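Local coordinates for CBS domain protein (Shewanella oneidensis, PDB 3LHH), which binds AMP between its paired CBS domains, which form one piece of a longer membrane protein whose family is associated with flavin adenine dinucleotide binding, at residues 52-57 against 150-155; 89-94 against 137-142. All blocks are in the same frame, centred on the assembly; numbering follows the deposited sequence. Where two conformers were deposited one is given.

Overall arrangement
Contacts 1 and 2 both join the first CBS repeat to the second and lie close to the middle of the chain, their centres about 9 Å apart. In chain order the segments run 52-57, 89-94, 137-142, 150-155, which nests contact 2 inside the loop closed by contact 1. Strands 149-154 and 139-143, antiparallel neighbours in one sheet, supply the second-repeat side of contact 1 and of contact 2 respectively. Facing them are the loop between strands 49-50 and 57-58 in contact 1 and strand 88-93, an edge of the three-stranded sheet, in contact 2. Together they build the apolar interface of a CBS pair, with AMP bound at its margin.

Contact 1 (52-57 against 150-155). With AMP (adenosine monophosphate), chain B.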
ATOM      1  N   SER A  52      -1.330  -6.882  -9.806  1.00 46.47           N
ATOM      2  CA  SER A  52      -2.574  -7.648  -9.926  1.00 52.00           C
ATOM      3  C   SER A  52      -3.049  -8.229  -8.590  1.00 52.90           C
ATOM      4  O   SER A  52      -4.236  -8.526  -8.422  1.00 51.79           O
ATOM      5  CB  SER A  52      -2.453  -8.751 -10.979  1.00 57.19           C
ATOM      6  OG  SER A  52      -1.542  -9.750 -10.575  1.00 67.51           O
ATOM      7  N   ASP A  53      -2.124  -8.379  -7.646  1.00 48.84           N
ATOM      8  CA  ASP A  53      -2.454  -8.910  -6.324  1.00 45.41           C
ATOM      9  C   ASP A  53      -2.765  -7.810  -5.310  1.00 42.95           C
ATOM     10  O   ASP A  53      -3.105  -8.113  -4.170  1.00 37.12           O
ATOM     11  CB  ASP A  53      -1.313  -9.785  -5.776  1.00 49.99           C
ATOM     12  CG  ASP A  53      -1.114 -11.083  -6.567  1.00 59.10           C
ATOM     13  OD1 ASP A  53      -1.838 -11.314  -7.558  1.00 64.13           O
ATOM     14  OD2 ASP A  53      -0.227 -11.880  -6.185  1.00 65.20           O
ATOM     15  N   ILE A  54      -2.628  -6.540  -5.703  1.00 38.08           N
ATOM     16  CA  ILE A  54      -2.883  -5.439  -4.775  1.00 33.11           C
ATOM     17  C   ILE A  54      -4.359  -5.248  -4.467  1.00 38.25           C
ATOM     18  O   ILE A  54      -5.168  -5.096  -5.373  1.00 35.27           O
ATOM     19  CB  ILE A  54      -2.346  -4.087  -5.291  1.00 38.10           C
ATOM     20  CG1 ILE A  54      -0.816  -4.100  -5.378  1.00 36.22           C
ATOM     21  CG2 ILE A  54      -2.808  -2.968  -4.376  1.00 30.07           C
ATOM     22  CD1 ILE A  54      -0.218  -2.772  -5.819  1.00 36.21           C
ATOM     23  N   VAL A  55      -4.706  -5.227  -3.181  1.00 32.93           N
ATOM     24  CA  VAL A  55      -6.083  -4.970  -2.769  1.00 28.04           C
ATOM     25  C   VAL A  55      -6.181  -3.511  -2.388  1.00 35.25           C
ATOM     26  O   VAL A  55      -5.446  -3.063  -1.512  1.00 40.83           O
ATOM     27  CB  VAL A  55      -6.468  -5.839  -1.546  1.00 27.80           C
ATOM     28  CG1 VAL A  55      -7.856  -5.490  -1.063  1.00 29.74           C
ATOM     29  CG2 VAL A  55      -6.358  -7.323  -1.888  1.00 24.69           C
ATOM     30  N   PHE A  56      -7.075  -2.763  -3.030  1.00 31.41           N
ATOM     31  CA  PHE A  56      -7.047  -1.303  -2.921  1.00 31.76           C
ATOM     32  C   PHE A  56      -8.425  -0.676  -2.748  1.00 32.22           C
ATOM     33  O   PHE A  56      -9.440  -1.298  -3.046  1.00 36.15           O
ATOM     34  CB  PHE A  56      -6.351  -0.687  -4.145  1.00 37.99           C
ATOM     35  CG  PHE A  56      -7.098  -0.894  -5.444  1.00 39.80           C
ATOM     36  CD1 PHE A  56      -6.818  -1.986  -6.251  1.00 40.52           C
ATOM     37  CD2 PHE A  56      -8.059   0.015  -5.864  1.00 44.07           C
ATOM     38  CE1 PHE A  56      -7.494  -2.179  -7.449  1.00 40.67           C
ATOM     39  CE2 PHE A  56      -8.750  -0.171  -7.058  1.00 44.54           C
ATOM     40  CZ  PHE A  56      -8.465  -1.269  -7.851  1.00 46.07           C
ATOM     41  N   LEU A  57      -8.454   0.552  -2.245  1.00 31.38           N
ATOM     42  CA  LEU A  57      -9.700   1.302  -2.129  1.00 34.74           C
ATOM     43  C   LEU A  57      -9.804   2.393  -3.209  1.00 34.21           C
ATOM     44  O   LEU A  57      -8.794   2.943  -3.642  1.00 34.05           O
ATOM     45  CB  LEU A  57      -9.816   1.907  -0.735  1.00 35.12           C
ATOM     46  CG  LEU A  57      -9.625   0.932   0.435  1.00 29.73           C
ATOM     47  CD1 LEU A  57      -9.955   1.621   1.744  1.00 24.79           C
ATOM     48  CD2 LEU A  57     -10.468  -0.303   0.269  1.00 32.16           C
ATOM     49  N   LYS A 150       4.269  -1.076 -10.768  1.00 37.88           N
ATOM     50  CA  LYS A 150       4.580  -2.495 -10.978  1.00 39.57           C
ATOM     51  C   LYS A 150       4.113  -3.355  -9.805  1.00 42.26           C
ATOM     52  O   LYS A 150       3.960  -4.564  -9.933  1.00 43.23           O
ATOM     53  CB  LYS A 150       6.100  -2.695 -11.141  1.00 44.71           C
ATOM     54  CG  LYS A 150       6.617  -2.503 -12.548  1.00 55.32           C
ATOM     55  CD  LYS A 150       6.041  -3.560 -13.492  1.00 64.26           C
ATOM     56  CE  LYS A 150       5.497  -2.936 -14.786  1.00 73.12           C
ATOM     57  NZ  LYS A 150       4.108  -3.419 -15.147  1.00 75.51           N
ATOM     58  N   GLY A 151       3.935  -2.735  -8.649  1.00 34.52           N
ATOM     59  CA  GLY A 151       3.590  -3.476  -7.457  1.00 37.06           C
ATOM     60  C   GLY A 151       3.909  -2.705  -6.195  1.00 40.99           C
ATOM     61  O   GLY A 151       4.149  -1.498  -6.240  1.00 39.76           O
ATOM     62  N   LEU A 152       3.899  -3.400  -5.064  1.00 36.89           N
ATOM     63  CA  LEU A 152       4.248  -2.769  -3.806  1.00 36.48           C
ATOM     64  C   LEU A 152       5.124  -3.677  -2.974  1.00 36.82           C
ATOM     65  O   LEU A 152       5.100  -4.901  -3.133  1.00 43.52           O
ATOM     66  CB  LEU A 152       3.001  -2.340  -3.020  1.00 33.43           C
ATOM     67  CG  LEU A 152       2.024  -3.396  -2.520  1.00 37.19           C
ATOM     68  CD1 LEU A 152       2.516  -4.084  -1.261  1.00 36.04           C
ATOM     69  CD2 LEU A 152       0.692  -2.711  -2.257  1.00 45.94           C
ATOM     70  N   VAL A 153       5.923  -3.064  -2.110  1.00 36.67           N
ATOM     71  CA  VAL A 153       6.726  -3.812  -1.142  1.00 35.95           C
ATOM     72  C   VAL A 153       6.346  -3.397   0.274  1.00 33.24           C
ATOM     73  O   VAL A 153       6.142  -2.213   0.544  1.00 33.95           O
ATOM     74  CB  VAL A 153       8.230  -3.584  -1.372  1.00 35.19           C
ATOM     75  CG1 VAL A 153       9.063  -4.495  -0.451  1.00 37.43           C
ATOM     76  CG2 VAL A 153       8.560  -3.889  -2.781  1.00 35.94           C
ATOM     77  N   THR A 154       6.239  -4.371   1.175  1.00 37.57           N
ATOM     78  CA  THR A 154       6.003  -4.067   2.579  1.00 35.49           C
ATOM     79  C   THR A 154       7.255  -4.282   3.445  1.00 32.18           C
ATOM     80  O   THR A 154       8.115  -5.107   3.150  1.00 35.75           O
ATOM     81  CB  THR A 154       4.847  -4.904   3.171  1.00 31.33           C
ATOM     82  OG1 THR A 154       5.246  -6.277   3.256  1.00 39.74           O
ATOM     83  CG2 THR A 154       3.592  -4.789   2.312  1.00 26.16           C
ATOM     84  N   LEU A 155       7.338  -3.539   4.536  1.00 27.72           N
ATOM     85  CA  LEU A 155       8.425  -3.734   5.487  1.00 32.77           C
ATOM     86  C   LEU A 155       8.399  -5.182   5.966  1.00 37.70           C
ATOM     87  O   LEU A 155       9.438  -5.859   6.021  1.00 31.57           O
ATOM     88  CB  LEU A 155       8.255  -2.783   6.665  1.00 36.23           C
ATOM     89  CG  LEU A 155       9.250  -2.992   7.804  1.00 40.47           C
ATOM     90  CD1 LEU A 155      10.625  -2.604   7.345  1.00 28.72           C
ATOM     91  CD2 LEU A 155       8.821  -2.182   9.024  1.00 44.36           C
TER
HETATM   92  P   AMP B 171      -1.028  -7.756   6.589  1.00 47.41           P
HETATM   93  O1P AMP B 171      -2.044  -8.618   5.869  1.00 44.13           O
HETATM   94  O2P AMP B 171      -1.437  -6.311   6.676  1.00 37.97           O
HETATM   95  O3P AMP B 171      -0.475  -8.332   7.870  1.00 55.51           O
HETATM   96  O5' AMP B 171       0.221  -7.881   5.591  1.00 37.23           O
HETATM   97  C5' AMP B 171       0.855  -9.151   5.405  1.00 41.40           C
HETATM   98  C4' AMP B 171       1.346  -9.298   3.964  1.00 38.17           C
HETATM   99  O4' AMP B 171       0.258  -9.259   3.027  1.00 42.59           O
HETATM  100  C3' AMP B 171       2.256  -8.153   3.529  1.00 45.41           C
HETATM  101  O3' AMP B 171       3.623  -8.334   3.943  1.00 43.61           O
HETATM  102  C2' AMP B 171       2.088  -8.178   2.025  1.00 37.11           C
HETATM  103  O2' AMP B 171       2.807  -9.321   1.559  1.00 41.18           O
HETATM  104  C1' AMP B 171       0.617  -8.505   1.854  1.00 36.75           C
HETATM  105  N9  AMP B 171      -0.259  -7.297   1.817  1.00 32.50           N
HETATM  106  C8  AMP B 171      -0.440  -6.412   2.819  1.00 39.06           C
HETATM  107  N7  AMP B 171      -1.323  -5.442   2.487  1.00 32.57           N
HETATM  108  C5  AMP B 171      -1.722  -5.700   1.227  1.00 28.07           C
HETATM  109  C6  AMP B 171      -2.663  -5.074   0.275  1.00 28.63           C
HETATM  110  N6  AMP B 171      -3.353  -3.946   0.595  1.00 27.84           N
HETATM  111  N1  AMP B 171      -2.815  -5.673  -0.920  1.00 30.24           N
HETATM  112  C2  AMP B 171      -2.140  -6.799  -1.247  1.00 32.12           C
HETATM  113  N3  AMP B 171      -1.268  -7.418  -0.427  1.00 30.50           N
HETATM  114  C4  AMP B 171      -1.024  -6.918   0.801  1.00 29.70           C
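Ile54 lies opposite Gly151, their CA atoms 7.3 Å apart, so the irregular segment 52-57 meets strand 149-154 through side chains and not through backbone pairing. Ile54 reaches across with CG1 beside its backbone N (chi1 -66°), and its extended branch brings CD1 to 3.7 Å from CD2 of Leu152; the two side chains cross obliquely. The same methyl lies over the backbone of Gly151, where the strand has a classic beta bulge: Lys150 and Gly151 both face Val142. AMP bridges the two segments. Val55 reads the adenine edge with its backbone, its N donating to N1 of AMP at 3.0 Å and 172°, while N6 of AMP gives a nearly straight bond, 3.1 Å long, to Val55 O. This pair of bonds, both to backbone atoms of Val55, fixes the rotation of the base. At the ribose end, Thr154 OG1 donates to O3' of AMP at 2.7 Å, and CG2 of Thr154 packs on C2' and C3' of the sugar. OG1 also caps the following helix at Asp157 N, and Asp157 itself binds AMP. Base held by a loop of one repeat and ribose by the strand-to-helix turn of the other is the nucleotide site characteristic of a CBS pair.

Contact 2 (89-94 against 137-142); sequences VGIISA and SQMVFV
Ile91 projects from strand 88-93 into the angle between Met139, a selenomethionine, and Phe141 on strand 139-143. Segments 89-93 and 139-142 run roughly antiparallel, at 151°, but their axes stay 9.2 Å apart at closest approach; they belong to different sheets and meet through side chains. The tight part is the cluster of these three residues. With CG1 beside its backbone N (chi1 -72°), Ile91 lays its longer branch against both partners. CD1 comes against the selenium-bearing chain, 4.0 Å from SE of Met139 and equally near its CG. The chain of Met139 leaves its backbone extended and bends only at the last torsion (chi3 -69°). CG1 of Ile91 comes to 3.9 Å from CZ of Phe141, the two side chains running alongside in opposite senses. Beside it, Gly90 O sits near the plane of the Phe141 ring, at its edge, 4.3 Å from CZ. Shortened to an alanine here, the strand would probably leave a gap where CD1 and CG1 had lain against the selenium and CZ, with the end of Met139 less fixed on that side. Away from this cluster the contact is loose: Ser93 and Gln138 do not touch across it, and Gln138, deposited in two conformers, lies on the surface. Other parts of the fold complete the buried side, with Phe118, Pro79 and Leu152 packing round Phe141. Gly90 belongs to a classic beta bulge, in which Val89 and Gly90 both face Val80; a side chain at its backbone angles would collide with the preceding carbonyl O. Met139 also touches AMP, which links the packed cluster to the nucleotide pocket. Strand 88-93 of the three-stranded sheet facing strand 139-143 of the four-stranded sheet through apolar side chains is the interface characteristic of a tandem CBS pair.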
ATOM      1  N   VAL A  89      -3.460   7.663  -4.731  1.00 37.50           N
ATOM      2  CA  VAL A  89      -3.487   8.894  -3.956  1.00 45.38           C
ATOM      3  C   VAL A  89      -2.783   8.744  -2.600  1.00 43.97           C
ATOM      4  O   VAL A  89      -2.334   9.733  -2.026  1.00 41.02           O
ATOM      5  CB  VAL A  89      -4.927   9.407  -3.778  1.00 51.44           C
ATOM      6  CG1 VAL A  89      -4.973  10.515  -2.757  1.00 57.07           C
ATOM      7  CG2 VAL A  89      -5.462   9.913  -5.109  1.00 50.52           C
ATOM      8  N   GLY A  90      -2.681   7.506  -2.106  1.00 38.26           N
ATOM      9  CA  GLY A  90      -2.062   7.227  -0.819  1.00 30.72           C
ATOM     10  C   GLY A  90      -2.519   5.904  -0.208  1.00 35.01           C
ATOM     11  O   GLY A  90      -2.796   4.939  -0.905  1.00 32.13           O
ATOM     12  N   ILE A  91      -2.626   5.878   1.110  1.00 30.43           N
ATOM     13  CA  ILE A  91      -2.788   4.631   1.839  1.00 40.47           C
ATOM     14  C   ILE A  91      -3.699   4.871   3.030  1.00 39.63           C
ATOM     15  O   ILE A  91      -3.741   5.971   3.575  1.00 45.15           O
ATOM     16  CB  ILE A  91      -1.421   4.128   2.342  1.00 51.82           C
ATOM     17  CG1 ILE A  91      -0.575   3.608   1.185  1.00 55.91           C
ATOM     18  CG2 ILE A  91      -1.577   3.038   3.376  1.00 51.48           C
ATOM     19  CD1 ILE A  91       0.892   3.492   1.561  1.00 64.97           C
ATOM     20  N   ILE A  92      -4.431   3.839   3.433  1.00 31.96           N
ATOM     21  CA  ILE A  92      -5.371   3.969   4.533  1.00 31.37           C
ATOM     22  C   ILE A  92      -5.137   2.827   5.499  1.00 35.76           C
ATOM     23  O   ILE A  92      -4.870   1.691   5.085  1.00 39.03           O
ATOM     24  CB  ILE A  92      -6.829   3.947   4.009  1.00 42.49           C
ATOM     25  CG1 ILE A  92      -7.539   5.245   4.378  1.00 57.08           C
ATOM     26  CG2 ILE A  92      -7.609   2.770   4.546  1.00 42.72           C
ATOM     27  CD1 ILE A  92      -8.124   5.960   3.181  1.00 59.21           C
ATOM     28  N   SER A  93      -5.223   3.142   6.789  1.00 32.82           N
ATOM     29  CA  SER A  93      -5.208   2.141   7.838  1.00 34.93           C
ATOM     30  C   SER A  93      -6.612   1.572   8.013  1.00 35.14           C
ATOM     31  O   SER A  93      -7.572   2.326   8.177  1.00 33.21           O
ATOM     32  CB  SER A  93      -4.751   2.778   9.148  1.00 41.81           C
ATOM     33  OG  SER A  93      -5.115   1.966  10.243  1.00 42.30           O
ATOM     34  N   ALA A  94      -6.735   0.250   7.980  1.00 24.96           N
ATOM     35  CA  ALA A  94      -8.041  -0.363   8.124  1.00 33.48           C
ATOM     36  C   ALA A  94      -8.625  -0.057   9.507  1.00 36.84           C
ATOM     37  O   ALA A  94      -9.814   0.251   9.650  1.00 41.68           O
ATOM     38  CB  ALA A  94      -7.941  -1.859   7.905  1.00 40.88           C
ATOM     39  N   SER A 137       8.363   3.829   6.672  1.00 43.90           N
ATOM     40  CA  SER A 137       7.154   3.407   5.961  1.00 39.43           C
ATOM     41  C   SER A 137       6.869   1.919   6.154  1.00 36.90           C
ATOM     42  O   SER A 137       7.784   1.113   6.291  1.00 37.82           O
ATOM     43  CB  SER A 137       7.300   3.680   4.453  1.00 41.77           C
ATOM     44  OG  SER A 137       7.268   5.062   4.151  1.00 54.84           O
ATOM     45  N   GLN A 138       5.599   1.540   6.143  1.00 37.58           N
ATOM     46  CA  GLN A 138       5.229   0.129   6.212  0.50 39.62           C
ATOM     47  C   GLN A 138       5.083  -0.434   4.802  1.00 38.68           C
ATOM     48  O   GLN A 138       5.283  -1.617   4.572  1.00 35.42           O
ATOM     49  CB  GLN A 138       3.928  -0.053   6.999  0.50 44.23           C
ATOM     50  CG  GLN A 138       3.997   0.432   8.447  0.50 50.26           C
ATOM     51  CD  GLN A 138       3.204   1.709   8.686  0.50 57.23           C
ATOM     52  OE1 GLN A 138       3.211   2.629   7.864  0.50 58.03           O
ATOM     53  NE2 GLN A 138       2.516   1.768   9.822  0.50 58.65           N
HETATM   54  N   MSE A 139       4.761   0.449   3.859  1.00 36.44           N
HETATM   55  CA  MSE A 139       4.443   0.086   2.483  1.00 42.61           C
HETATM   56  C   MSE A 139       5.033   1.106   1.494  1.00 41.95           C
HETATM   57  O   MSE A 139       4.923   2.307   1.709  1.00 42.07           O
HETATM   58  CB  MSE A 139       2.917   0.055   2.373  1.00 38.20           C
HETATM   59  CG  MSE A 139       2.325  -0.227   1.030  1.00 45.68           C
HETATM   60 SE   MSE A 139       0.372  -0.465   1.235  0.70 47.34          SE
HETATM   61  CE  MSE A 139       0.344  -2.157   2.205  1.00 39.37           C
ATOM     62  N   VAL A 140       5.680   0.633   0.431  1.00 41.74           N
ATOM     63  CA  VAL A 140       6.157   1.518  -0.638  0.50 41.14           C
ATOM     64  C   VAL A 140       5.686   0.997  -1.990  1.00 41.49           C
ATOM     65  O   VAL A 140       5.539  -0.218  -2.188  1.00 41.04           O
ATOM     66  CB  VAL A 140       7.700   1.653  -0.676  0.50 44.27           C
ATOM     67  CG1 VAL A 140       8.244   2.210   0.638  0.50 35.63           C
ATOM     68  CG2 VAL A 140       8.338   0.316  -1.008  0.50 48.71           C
ATOM     69  N   PHE A 141       5.435   1.918  -2.915  1.00 39.04           N
ATOM     70  CA  PHE A 141       5.022   1.565  -4.265  1.00 37.74           C
ATOM     71  C   PHE A 141       6.214   1.569  -5.216  1.00 45.56           C
ATOM     72  O   PHE A 141       7.075   2.444  -5.156  1.00 48.77           O
ATOM     73  CB  PHE A 141       3.942   2.523  -4.763  1.00 34.33           C
ATOM     74  CG  PHE A 141       2.686   2.499  -3.933  1.00 50.52           C
ATOM     75  CD1 PHE A 141       1.974   1.319  -3.754  1.00 44.22           C
ATOM     76  CD2 PHE A 141       2.209   3.655  -3.338  1.00 58.38           C
ATOM     77  CE1 PHE A 141       0.819   1.299  -2.983  1.00 50.64           C
ATOM     78  CE2 PHE A 141       1.045   3.638  -2.576  1.00 58.74           C
ATOM     79  CZ  PHE A 141       0.358   2.463  -2.393  1.00 54.01           C
ATOM     80  N   VAL A 142       6.242   0.587  -6.103  1.00 43.49           N
ATOM     81  CA  VAL A 142       7.328   0.432  -7.047  1.00 43.98           C
ATOM     82  C   VAL A 142       6.855   0.695  -8.478  1.00 48.41           C
ATOM     83  O   VAL A 142       5.840   0.146  -8.910  1.00 49.34           O
ATOM     84  CB  VAL A 142       7.903  -0.983  -6.954  1.00 41.42           C
ATOM     85  CG1 VAL A 142       9.079  -1.139  -7.909  1.00 48.11           C
ATOM     86  CG2 VAL A 142       8.326  -1.282  -5.511  1.00 38.06           C
TER